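Local coordinates for protein catechol O-methyltransferase (Niastella koreensis, PDB 7CVU) that transfers a methyl group from S-adenosyl-L-methionine to a hydroxyl of catechol-like substrates, magnesium-dependently and without regiospecificity, giving vanillic and isovanillic acid from protocatechuic acid, at residues V163-I168 with E211-A216. Sequence-based numbering, arbitrary orientation.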
loop_
_atom_site.group_PDB
_atom_site.type_symbol
_atom_site.label_atom_id
_atom_site.label_comp_id
_atom_site.label_asym_id
_atom_site.label_seq_id
_atom_site.Cartn_x
_atom_site.Cartn_y
_atom_site.Cartn_z
ATOM N N VAL C 163 -0.191 -10.379 -0.602
ATOM C CA VAL C 163 0.884 -9.527 -1.160
ATOM C C VAL C 163 1.894 -10.455 -1.797
ATOM O O VAL C 163 2.332 -11.387 -1.131
ATOM C CB VAL C 163 1.536 -8.644 -0.073
ATOM C CG1 VAL C 163 2.674 -7.798 -0.660
ATOM C CG2 VAL C 163 0.502 -7.821 0.667
ATOM N N ALA C 164 2.196 -10.246 -3.087
ATOM C CA ALA C 164 3.226 -10.975 -3.858
ATOM C C ALA C 164 4.292 -10.001 -4.337
ATOM O O ALA C 164 3.953 -9.011 -5.013
ATOM C CB ALA C 164 2.592 -11.673 -5.036
ATOM N N ASP C 165 5.540 -10.189 -3.902
ATOM C CA ASP C 165 6.604 -9.201 -4.198
ATOM C C ASP C 165 7.309 -9.541 -5.507
ATOM O O ASP C 165 7.366 -10.748 -5.881
ATOM C CB ASP C 165 7.666 -9.165 -3.095
ATOM C CG ASP C 165 8.464 -7.875 -3.056
ATOM O OD1 ASP C 165 7.974 -6.870 -3.546
ATOM O OD2 ASP C 165 9.584 -7.880 -2.527
ATOM N N ASN C 166 7.790 -8.497 -6.174
ATOM C CA ASN C 166 8.776 -8.538 -7.269
ATOM C C ASN C 166 8.159 -9.193 -8.515
ATOM O O ASN C 166 8.752 -10.173 -9.023
ATOM C CB ASN C 166 10.022 -9.276 -6.820
ATOM C CG ASN C 166 11.259 -8.837 -7.563
ATOM O OD1 ASN C 166 11.173 -8.082 -8.544
ATOM N ND2 ASN C 166 12.389 -9.374 -7.103
ATOM N N VAL C 167 7.013 -8.681 -8.946
ATOM C CA VAL C 167 6.209 -9.271 -10.051
ATOM C C VAL C 167 6.403 -8.512 -11.369
ATOM O O VAL C 167 5.726 -8.894 -12.348
ATOM C CB VAL C 167 4.722 -9.419 -9.687
ATOM C CG1 VAL C 167 4.606 -10.372 -8.500
ATOM C CG2 VAL C 167 4.008 -8.105 -9.437
ATOM N N ILE C 168 7.244 -7.475 -11.431
ATOM C CA ILE C 168 7.439 -6.735 -12.722
ATOM C C ILE C 168 8.868 -6.955 -13.252
ATOM O O ILE C 168 9.088 -6.630 -14.443
ATOM C CB ILE C 168 7.070 -5.244 -12.638
ATOM C CG1 ILE C 168 8.007 -4.506 -11.690
ATOM C CG2 ILE C 168 5.586 -5.035 -12.295
ATOM C CD1 ILE C 168 7.834 -2.965 -11.716
ATOM N N GLU C 211 15.115 -0.784 -5.113
ATOM C CA GLU C 211 15.422 0.161 -6.223
ATOM C C GLU C 211 14.184 0.385 -7.098
ATOM O O GLU C 211 13.807 1.497 -7.229
ATOM C CB GLU C 211 16.595 -0.288 -7.096
ATOM C CG GLU C 211 17.957 0.033 -6.489
ATOM C CD GLU C 211 18.228 -0.819 -5.275
ATOM O OE1 GLU C 211 18.589 -0.250 -4.218
ATOM O OE2 GLU C 211 18.015 -2.054 -5.387
ATOM N N TYR C 212 13.621 -0.681 -7.655
ATOM C CA TYR C 212 12.442 -0.660 -8.585
ATOM C C TYR C 212 11.691 -1.971 -8.384
ATOM O O TYR C 212 12.290 -3.064 -8.543
ATOM C CB TYR C 212 12.898 -0.510 -10.041
ATOM C CG TYR C 212 11.800 -0.465 -11.070
ATOM C CD1 TYR C 212 10.589 0.165 -10.829
ATOM C CD2 TYR C 212 12.018 -0.968 -12.339
ATOM C CE1 TYR C 212 9.591 0.196 -11.781
ATOM C CE2 TYR C 212 11.049 -0.906 -13.309
ATOM C CZ TYR C 212 9.828 -0.325 -13.029
ATOM O OH TYR C 212 8.864 -0.219 -13.978
ATOM N N ASP C 213 10.467 -1.889 -7.874
ATOM C CA ASP C 213 9.731 -3.101 -7.442
ATOM C C ASP C 213 8.294 -3.002 -7.920
ATOM O O ASP C 213 7.730 -1.885 -7.927
ATOM C CB ASP C 213 9.788 -3.286 -5.929
ATOM C CG ASP C 213 9.288 -4.635 -5.435
ATOM O OD1 ASP C 213 9.209 -5.567 -6.225
ATOM O OD2 ASP C 213 9.086 -4.764 -4.213
ATOM N N GLY C 214 7.714 -4.151 -8.267
ATOM C CA GLY C 214 6.257 -4.272 -8.416
ATOM C C GLY C 214 5.694 -5.167 -7.338
ATOM O O GLY C 214 6.166 -6.327 -7.206
ATOM N N MET C 215 4.786 -4.649 -6.539
ATOM C CA MET C 215 4.182 -5.435 -5.424
ATOM C C MET C 215 2.713 -5.659 -5.748
ATOM O O MET C 215 1.970 -4.673 -5.863
ATOM C CB MET C 215 4.329 -4.698 -4.089
ATOM C CG MET C 215 5.759 -4.535 -3.686
ATOM S SD MET C 215 5.964 -3.880 -1.999
ATOM C CE MET C 215 5.414 -5.341 -1.119
ATOM N N ALA C 216 2.289 -6.909 -5.900
ATOM C CA ALA C 216 0.861 -7.196 -6.166
ATOM C C ALA C 216 0.125 -7.187 -4.821
ATOM O O ALA C 216 0.624 -7.780 -3.872
ATOM C CB ALA C 216 0.658 -8.486 -6.887
HETATM O O HOH W 1 9.509 -6.670 -9.607
#
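Gly-214 O is gripped by two consecutive amides, Val-167 N at 3.0 Å in a nearly straight bond (167°) and Asn-166 N in a weak, bent one. Behind this fork strand 161-165 pairs antiparallel with strand 213-220 of the Rossmann-like methyltransferase sheet, and Ala-216 N donates to Ala-164 O (2.8 Å) in the carbonyl plane. Beyond it the chain leaves the strand, and Ile-168 N and, weakly, Gly-214 N donate to one water, tying the loop to the strand. Gly-214 lacks a side chain where Ile-168 packs, CG1 lying 3.5 Å from Gly-214 N; the Ile-168 CD1 methyl sits over one face of the Tyr-212 ring, 4.0 Å from its centroid, while Val-9 of the second subunit packs on both side chains. On the metal-site side, the carboxylates of Asp-165 and Asp-213 meet crosswise, their planes 72° apart. With CG anti to the backbone N (chi1 -169°), Asp-213 brings OD2 to 2.5 Å from Asp-165 OD1, which also lies against Met-215 CG; Asp-165 OD2 is held by a salt bridge to Lys-210 and a hydrogen bond from Gln-45. An alanine in place of Asp-213 would probably open a gap beside Asp-165 OD1 and leave that oxygen without the neighbouring carboxylate. Asp-165 and Asn-166 bind magnesium, so the backbone bonds at Ala-164 and Gly-214 O probably set the position of these ligands at the end of the strand, with Asp-213 likely a second-shell neighbour of Asp-165.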